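Local structure of arginase, mitochondrial (Medicago truncatula, 6VSS) at residues I88-E102 with A325-A337. The protein catalyses the manganese-dependent hydrolysis of L-arginine to urea and L-ornithine, and also converts agmatine to putrescine, working as a homohexamer. Numbering follows the deposited sequence.
Sequences IREAIWCDSTNSTTE and ALVAAKLVRELAA
Arg-333 reaches from helix 323-339 to the carbonyls of Ile-92 and Asn-98, its chain bent at chi3 (61°), which turns the terminal-nitrogen edge of the guanidinium toward both oxygens. NH1 and NH2 grip Asn-98 O end-on, at 3.3 Å and 3.2 Å, and NH1 also donates to Ile-92 O at 3.2 Å. Both oxygens lie at the guanidinium edge, in its plane, which fixes the rotation of the group. A leucine here would probably leave both carbonyls without these donors and the 93-98 loop less firmly held. Where helix 84-92 crosses helix 323-339 at -74°, with axes 8.1 Å apart, small residues permit the approach: Ala-91 CB meets Ala-329 CB at 3.7 Å. Ile-88 and Ile-92 reach Val-332 through different branches, CG2 to CG2 and CD1 to CG1, each crossing at about a right angle. Both helices pack beside the central parallel sheet of the arginase fold, Ile-92 and Val-332 also touching Leu-66 of strand 63-69. The loop held by Arg-333 carries the L-ornithine-binding residues Asp-95 to Asn-98, and Ser-96 O accepts a hydrogen bond from His-283 of a neighbouring subunit. Farther along, Glu-334 OE2 takes Glu-102 N on its syn lone pair (2.8 Å, N-H...O angle 164°), while OE1 accepts from a water that also hydrogen-bonds Thr-101 OG1, itself bonded to Lys-105 N. Lys-330, extended beyond CG, crosses Glu-102 at about a right angle and meets OE2 on its anti side in a 2.7 Å salt bridge from NZ; Arg-292 pairs with the other carboxylate oxygen, OE1.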
ATOM      1  N   ILE B  88       9.655   8.439  15.678  1.00 24.05           N
ATOM      2  CA  ILE B  88       8.837   8.581  16.924  1.00 24.85           C
ATOM      3  C   ILE B  88       8.820  10.049  17.371  1.00 24.67           C
ATOM      4  O   ILE B  88       7.709  10.581  17.561  1.00 25.52           O
ATOM      5  CB  ILE B  88       9.315   7.640  18.028  1.00 24.98           C
ATOM      6  CG1 ILE B  88       9.203   6.172  17.622  1.00 24.86           C
ATOM      7  CG2 ILE B  88       8.550   7.890  19.322  1.00 25.11           C
ATOM      8  CD1 ILE B  88      10.066   5.289  18.533  1.00 24.74           C
ATOM      9  N   ARG B  89       9.950  10.744  17.441  1.00 24.94           N
ATOM     10  CA  ARG B  89       9.891  12.182  17.842  1.00 24.73           C
ATOM     11  C   ARG B  89       8.983  12.969  16.893  1.00 24.62           C
ATOM     12  O   ARG B  89       8.276  13.865  17.324  1.00 24.03           O
ATOM     13  CB  ARG B  89      11.269  12.812  17.924  1.00 24.94           C
ATOM     14  CG  ARG B  89      12.107  12.148  18.998  1.00 26.41           C
ATOM     15  CD  ARG B  89      13.419  12.804  19.199  1.00 27.68           C
ATOM     16  NE  ARG B  89      14.208  12.544  18.024  1.00 30.67           N
ATOM     17  CZ  ARG B  89      15.113  11.562  17.924  1.00 31.92           C
ATOM     18  NH1 ARG B  89      15.387  10.798  18.956  1.00 33.14           N
ATOM     19  NH2 ARG B  89      15.809  11.421  16.831  1.00 32.56           N
ATOM     20  N   GLU B  90       9.113  12.775  15.612  1.00 24.78           N
ATOM     21  CA  GLU B  90       8.264  13.548  14.690  1.00 25.93           C
ATOM     22  C   GLU B  90       6.791  13.259  15.027  1.00 24.75           C
ATOM     23  O   GLU B  90       5.984  14.160  14.946  1.00 24.10           O
ATOM     24  CB  GLU B  90       8.575  13.192  13.238  1.00 27.41           C
ATOM     25  CG  GLU B  90       7.444  13.629  12.359  1.00 30.93           C
ATOM     26  CD  GLU B  90       7.678  13.396  10.895  1.00 34.36           C
ATOM     27  OE1 GLU B  90       7.500  12.249  10.450  1.00 37.00           O
ATOM     28  OE2 GLU B  90       8.078  14.353  10.233  1.00 40.47           O
ATOM     29  N   ALA B  91       6.408  11.997  15.245  1.00 24.08           N
ATOM     30  CA  ALA B  91       5.001  11.667  15.526  1.00 24.76           C
ATOM     31  C   ALA B  91       4.568  12.239  16.887  1.00 25.52           C
ATOM     32  O   ALA B  91       3.424  12.607  17.005  1.00 24.72           O
ATOM     33  CB  ALA B  91       4.784  10.183  15.399  1.00 24.46           C
ATOM     34  N   ILE B  92       5.450  12.326  17.886  1.00 26.78           N
ATOM     35  CA  ILE B  92       5.077  12.931  19.185  1.00 29.05           C
ATOM     36  C   ILE B  92       4.614  14.352  18.920  1.00 32.64           C
ATOM     37  O   ILE B  92       3.667  14.794  19.574  1.00 31.43           O
ATOM     38  CB  ILE B  92       6.239  12.930  20.186  1.00 28.62           C
ATOM     39  CG1 ILE B  92       6.499  11.532  20.726  1.00 29.14           C
ATOM     40  CG2 ILE B  92       5.980  13.897  21.323  1.00 29.18           C
ATOM     41  CD1 ILE B  92       7.872  11.438  21.410  1.00 29.89           C
ATOM     42  N   TRP B  93       5.384  15.039  18.085  1.00 37.57           N
ATOM     43  CA  TRP B  93       5.285  16.483  17.815  1.00 41.52           C
ATOM     44  C   TRP B  93       4.517  16.658  16.484  1.00 47.02           C
ATOM     45  O   TRP B  93       4.709  17.678  15.881  1.00 53.21           O
ATOM     46  CB  TRP B  93       6.715  17.051  17.957  1.00 41.14           C
ATOM     47  CG  TRP B  93       7.138  17.205  19.407  1.00 42.35           C
ATOM     48  CD1 TRP B  93       6.455  17.974  20.309  1.00 44.52           C
ATOM     49  CD2 TRP B  93       8.206  16.583  20.185  1.00 41.85           C
ATOM     50  NE1 TRP B  93       6.984  17.869  21.571  1.00 43.76           N
ATOM     51  CE2 TRP B  93       8.082  17.050  21.527  1.00 43.17           C
ATOM     52  CE3 TRP B  93       9.237  15.652  19.930  1.00 44.19           C
ATOM     53  CZ2 TRP B  93       8.958  16.672  22.562  1.00 41.76           C
ATOM     54  CZ3 TRP B  93      10.096  15.259  20.953  1.00 41.86           C
ATOM     55  CH2 TRP B  93       9.941  15.747  22.260  1.00 42.32           C
ATOM     56  N   CYS B  94       3.553  15.758  16.133  1.00 51.34           N
ATOM     57  CA  CYS B  94       2.814  15.658  14.822  1.00 55.51           C
ATOM     58  C   CYS B  94       1.557  16.552  14.726  1.00 61.63           C
ATOM     59  O   CYS B  94       0.749  16.589  15.696  1.00 62.03           O
ATOM     60  CB  CYS B  94       2.324  14.233  14.553  1.00 60.47           C
ATOM     61  SG  CYS B  94       0.985  14.065  13.321  1.00 66.43           S
ATOM     62  N   ASP B  95       1.315  17.154  13.561  1.00 61.45           N
ATOM     63  CA  ASP B  95       0.265  18.197  13.370  1.00 66.05           C
ATOM     64  C   ASP B  95      -1.173  17.736  13.674  1.00 67.60           C
ATOM     65  O   ASP B  95      -2.005  18.613  13.962  1.00 75.49           O
ATOM     66  CB  ASP B  95       0.385  18.828  11.979  1.00 70.28           C
ATOM     67  CG  ASP B  95      -0.815  19.657  11.552  1.00 74.75           C
ATOM     68  OD1 ASP B  95      -1.920  19.086  11.456  1.00 75.88           O
ATOM     69  OD2 ASP B  95      -0.633  20.866  11.310  1.00 77.88           O
ATOM     70  N   SER B  96      -1.465  16.438  13.591  1.00 61.66           N
ATOM     71  CA  SER B  96      -2.855  15.905  13.701  1.00 59.99           C
ATOM     72  C   SER B  96      -3.270  15.744  15.184  1.00 53.78           C
ATOM     73  O   SER B  96      -4.482  15.572  15.439  1.00 51.81           O
ATOM     74  CB  SER B  96      -3.023  14.612  12.857  1.00 61.05           C
ATOM     75  OG  SER B  96      -2.483  13.435  13.469  1.00 61.04           O
ATOM     76  N   THR B  97      -2.308  15.850  16.116  1.00 50.71           N
ATOM     77  CA  THR B  97      -2.426  15.565  17.569  1.00 51.65           C
ATOM     78  C   THR B  97      -2.371  16.880  18.373  1.00 51.77           C
ATOM     79  O   THR B  97      -1.615  17.773  17.940  1.00 55.95           O
ATOM     80  CB  THR B  97      -1.295  14.601  17.959  1.00 53.04           C
ATOM     81  OG1 THR B  97      -0.025  15.241  17.965  1.00 52.18           O
ATOM     82  CG2 THR B  97      -1.188  13.425  17.014  1.00 53.90           C
ATOM     83  N   ASN B  98      -3.119  17.065  19.471  1.00 47.11           N
ATOM     84  CA  ASN B  98      -2.814  18.212  20.378  1.00 49.16           C
ATOM     85  C   ASN B  98      -1.649  17.749  21.247  1.00 45.29           C
ATOM     86  O   ASN B  98      -1.193  16.634  21.061  1.00 43.63           O
ATOM     87  CB  ASN B  98      -3.991  18.776  21.191  1.00 50.62           C
ATOM     88  CG  ASN B  98      -4.757  17.705  21.931  1.00 51.86           C
ATOM     89  OD1 ASN B  98      -4.170  16.934  22.692  1.00 49.89           O
ATOM     90  ND2 ASN B  98      -6.060  17.640  21.693  1.00 51.12           N
ATOM     91  N   SER B  99      -1.170  18.607  22.122  1.00 46.11           N
ATOM     92  CA  SER B  99       0.014  18.344  22.960  1.00 46.37           C
ATOM     93  C   SER B  99      -0.414  18.011  24.395  1.00 42.63           C
ATOM     94  O   SER B  99       0.411  18.219  25.272  1.00 41.80           O
ATOM     95  CB  SER B  99       0.922  19.527  22.917  1.00 50.17           C
ATOM     96  OG  SER B  99       0.418  20.544  23.783  1.00 58.92           O
ATOM     97  N   THR B 100      -1.624  17.480  24.614  1.00 40.49           N
ATOM     98  CA  THR B 100      -2.088  17.022  25.963  1.00 41.15           C
ATOM     99  C   THR B 100      -2.180  15.483  26.031  1.00 38.12           C
ATOM    100  O   THR B 100      -2.787  14.886  25.153  1.00 39.03           O
ATOM    101  CB  THR B 100      -3.414  17.683  26.378  1.00 42.32           C
ATOM    102  OG1 THR B 100      -3.265  19.086  26.182  1.00 43.64           O
ATOM    103  CG2 THR B 100      -3.783  17.400  27.815  1.00 41.65           C
ATOM    104  N   THR B 101      -1.579  14.869  27.057  1.00 35.72           N
ATOM    105  CA  THR B 101      -1.673  13.428  27.337  1.00 34.19           C
ATOM    106  C   THR B 101      -3.093  13.139  27.817  1.00 33.85           C
ATOM    107  O   THR B 101      -3.797  14.074  28.123  1.00 31.19           O
ATOM    108  CB  THR B 101      -0.614  12.954  28.329  1.00 34.20           C
ATOM    109  OG1 THR B 101      -1.002  13.328  29.660  1.00 33.67           O
ATOM    110  CG2 THR B 101       0.760  13.458  27.942  1.00 33.71           C
ATOM    111  N   GLU B 102      -3.452  11.861  27.830  1.00 34.98           N
ATOM    112  CA  GLU B 102      -4.825  11.374  28.075  1.00 37.57           C
ATOM    113  C   GLU B 102      -5.266  11.882  29.439  1.00 38.59           C
ATOM    114  O   GLU B 102      -6.444  12.328  29.542  1.00 38.07           O
ATOM    115  CB  GLU B 102      -4.897   9.853  27.972  1.00 38.61           C
ATOM    116  CG  GLU B 102      -5.014   9.342  26.544  1.00 38.17           C
ATOM    117  CD  GLU B 102      -5.866   8.087  26.372  1.00 37.56           C
ATOM    118  OE1 GLU B 102      -6.293   7.533  27.378  1.00 38.96           O
ATOM    119  OE2 GLU B 102      -6.103   7.675  25.227  1.00 34.73           O
ATOM    120  N   ALA B 325       4.099   4.671  13.923  1.00 22.63           N
ATOM    121  CA  ALA B 325       4.871   5.801  14.486  1.00 22.57           C
ATOM    122  C   ALA B 325       4.013   6.517  15.548  1.00 22.21           C
ATOM    123  O   ALA B 325       4.506   6.829  16.657  1.00 21.13           O
ATOM    124  CB  ALA B 325       5.318   6.741  13.395  1.00 23.16           C
ATOM    125  N   LEU B 326       2.744   6.753  15.191  1.00 22.49           N
ATOM    126  CA  LEU B 326       1.750   7.399  16.088  1.00 23.80           C
ATOM    127  C   LEU B 326       1.512   6.510  17.312  1.00 22.61           C
ATOM    128  O   LEU B 326       1.498   7.052  18.428  1.00 21.20           O
ATOM    129  CB  LEU B 326       0.451   7.615  15.307  1.00 26.45           C
ATOM    130  CG  LEU B 326       0.403   8.891  14.472  1.00 30.07           C
ATOM    131  CD1 LEU B 326      -0.935   9.031  13.765  1.00 32.97           C
ATOM    132  CD2 LEU B 326       0.678  10.109  15.339  1.00 31.81           C
ATOM    133  N   VAL B 327       1.360   5.197  17.107  1.00 21.12           N
ATOM    134  CA  VAL B 327       1.183   4.287  18.246  1.00 20.88           C
ATOM    135  C   VAL B 327       2.420   4.398  19.193  1.00 20.81           C
ATOM    136  O   VAL B 327       2.296   4.531  20.437  1.00 20.62           O
ATOM    137  CB  VAL B 327       0.915   2.869  17.695  1.00 20.48           C
ATOM    138  CG1 VAL B 327       1.146   1.813  18.734  1.00 20.29           C
ATOM    139  CG2 VAL B 327      -0.478   2.726  17.050  1.00 20.29           C
ATOM    140  N   ALA B 328       3.599   4.245  18.682  1.00 20.41           N
ATOM    141  CA  ALA B 328       4.833   4.346  19.499  1.00 20.75           C
ATOM    142  C   ALA B 328       4.888   5.733  20.203  1.00 21.31           C
ATOM    143  O   ALA B 328       5.232   5.794  21.374  1.00 21.14           O
ATOM    144  CB  ALA B 328       5.987   4.095  18.564  1.00 20.34           C
ATOM    145  N   ALA B 329       4.545   6.811  19.495  1.00 22.01           N
ATOM    146  CA  ALA B 329       4.598   8.205  19.996  1.00 22.44           C
ATOM    147  C   ALA B 329       3.617   8.365  21.166  1.00 23.56           C
ATOM    148  O   ALA B 329       4.033   8.850  22.227  1.00 23.63           O
ATOM    149  CB  ALA B 329       4.306   9.158  18.882  1.00 22.17           C
ATOM    150  N   LYS B 330       2.412   7.789  21.050  1.00 24.99           N
ATOM    151  CA  LYS B 330       1.419   7.793  22.140  1.00 25.84           C
ATOM    152  C   LYS B 330       1.879   6.942  23.332  1.00 25.49           C
ATOM    153  O   LYS B 330       1.650   7.358  24.450  1.00 24.72           O
ATOM    154  CB  LYS B 330       0.056   7.340  21.647  1.00 26.78           C
ATOM    155  CG  LYS B 330      -0.999   7.535  22.725  1.00 27.44           C
ATOM    156  CD  LYS B 330      -2.435   7.661  22.237  1.00 28.34           C
ATOM    157  CE  LYS B 330      -3.388   7.867  23.411  1.00 29.88           C
ATOM    158  NZ  LYS B 330      -4.740   8.257  22.956  1.00 31.29           N
ATOM    159  N   LEU B 331       2.471   5.771  23.114  1.00 25.59           N
ATOM    160  CA  LEU B 331       3.127   5.009  24.224  1.00 25.76           C
ATOM    161  C   LEU B 331       4.178   5.889  24.901  1.00 25.47           C
ATOM    162  O   LEU B 331       4.203   5.904  26.132  1.00 26.14           O
ATOM    163  CB  LEU B 331       3.703   3.668  23.751  1.00 25.30           C
ATOM    164  CG  LEU B 331       2.670   2.719  23.127  1.00 25.62           C
ATOM    165  CD1 LEU B 331       3.369   1.563  22.449  1.00 25.70           C
ATOM    166  CD2 LEU B 331       1.692   2.217  24.177  1.00 25.55           C
ATOM    167  N   VAL B 332       4.993   6.615  24.149  1.00 25.86           N
ATOM    168  CA  VAL B 332       6.042   7.501  24.740  1.00 26.17           C
ATOM    169  C   VAL B 332       5.346   8.591  25.557  1.00 25.85           C
ATOM    170  O   VAL B 332       5.786   8.863  26.692  1.00 24.16           O
ATOM    171  CB  VAL B 332       7.016   8.091  23.694  1.00 26.63           C
ATOM    172  CG1 VAL B 332       8.098   8.916  24.349  1.00 26.38           C
ATOM    173  CG2 VAL B 332       7.733   6.987  22.931  1.00 27.88           C
ATOM    174  N   ARG B 333       4.304   9.205  25.015  1.00 26.13           N
ATOM    175  CA  ARG B 333       3.613  10.343  25.675  1.00 27.61           C
ATOM    176  C   ARG B 333       3.013   9.872  27.003  1.00 27.37           C
ATOM    177  O   ARG B 333       3.170  10.550  28.006  1.00 28.28           O
ATOM    178  CB  ARG B 333       2.541  10.944  24.769  1.00 28.60           C
ATOM    179  CG  ARG B 333       3.129  11.844  23.691  1.00 29.97           C
ATOM    180  CD  ARG B 333       2.266  11.925  22.438  1.00 32.15           C
ATOM    181  NE  ARG B 333       0.951  12.465  22.748  1.00 34.39           N
ATOM    182  CZ  ARG B 333       0.350  13.476  22.136  1.00 36.40           C
ATOM    183  NH1 ARG B 333       0.946  14.134  21.161  1.00 38.52           N
ATOM    184  NH2 ARG B 333      -0.814  13.901  22.592  1.00 38.53           N
ATOM    185  N   GLU B 334       2.393   8.714  27.037  1.00 26.88           N
ATOM    186  CA  GLU B 334       1.703   8.284  28.243  1.00 27.34           C
ATOM    187  C   GLU B 334       2.749   7.779  29.246  1.00 27.98           C
ATOM    188  O   GLU B 334       2.549   7.974  30.431  1.00 27.27           O
ATOM    189  CB  GLU B 334       0.642   7.313  27.806  1.00 28.32           C
ATOM    190  CG  GLU B 334      -0.386   7.946  26.882  1.00 29.90           C
ATOM    191  CD  GLU B 334      -1.259   9.010  27.534  1.00 31.26           C
ATOM    192  OE1 GLU B 334      -1.617   8.863  28.720  1.00 31.75           O
ATOM    193  OE2 GLU B 334      -1.543   9.996  26.859  1.00 33.49           O
ATOM    194  N   LEU B 335       3.836   7.158  28.798  1.00 28.15           N
ATOM    195  CA  LEU B 335       4.950   6.782  29.708  1.00 28.06           C
ATOM    196  C   LEU B 335       5.549   8.044  30.322  1.00 28.91           C
ATOM    197  O   LEU B 335       5.756   8.037  31.554  1.00 28.92           O
ATOM    198  CB  LEU B 335       5.997   5.935  28.973  1.00 28.13           C
ATOM    199  CG  LEU B 335       7.271   5.575  29.773  1.00 28.62           C
ATOM    200  CD1 LEU B 335       6.938   5.044  31.143  1.00 29.08           C
ATOM    201  CD2 LEU B 335       8.090   4.519  29.028  1.00 28.36           C
ATOM    202  N   ALA B 336       5.865   9.078  29.514  1.00 28.96           N
ATOM    203  CA  ALA B 336       6.381  10.377  30.010  1.00 28.64           C
ATOM    204  C   ALA B 336       5.415  10.986  31.060  1.00 29.30           C
ATOM    205  O   ALA B 336       5.893  11.437  32.093  1.00 27.33           O
ATOM    206  CB  ALA B 336       6.663  11.345  28.890  1.00 27.93           C
ATOM    207  N   ALA B 337       4.104  11.014  30.784  1.00 30.00           N
ATOM    208  CA  ALA B 337       3.047  11.532  31.677  1.00 30.30           C
ATOM    209  C   ALA B 337       3.142  10.849  33.048  1.00 32.36           C
ATOM    210  O   ALA B 337       2.906  11.528  34.072  1.00 33.53           O
ATOM    211  CB  ALA B 337       1.678  11.360  31.042  1.00 30.03           C
TER
HETATM  212  O   HOH W   1      -1.709  10.979  30.472  1.00 31.86           O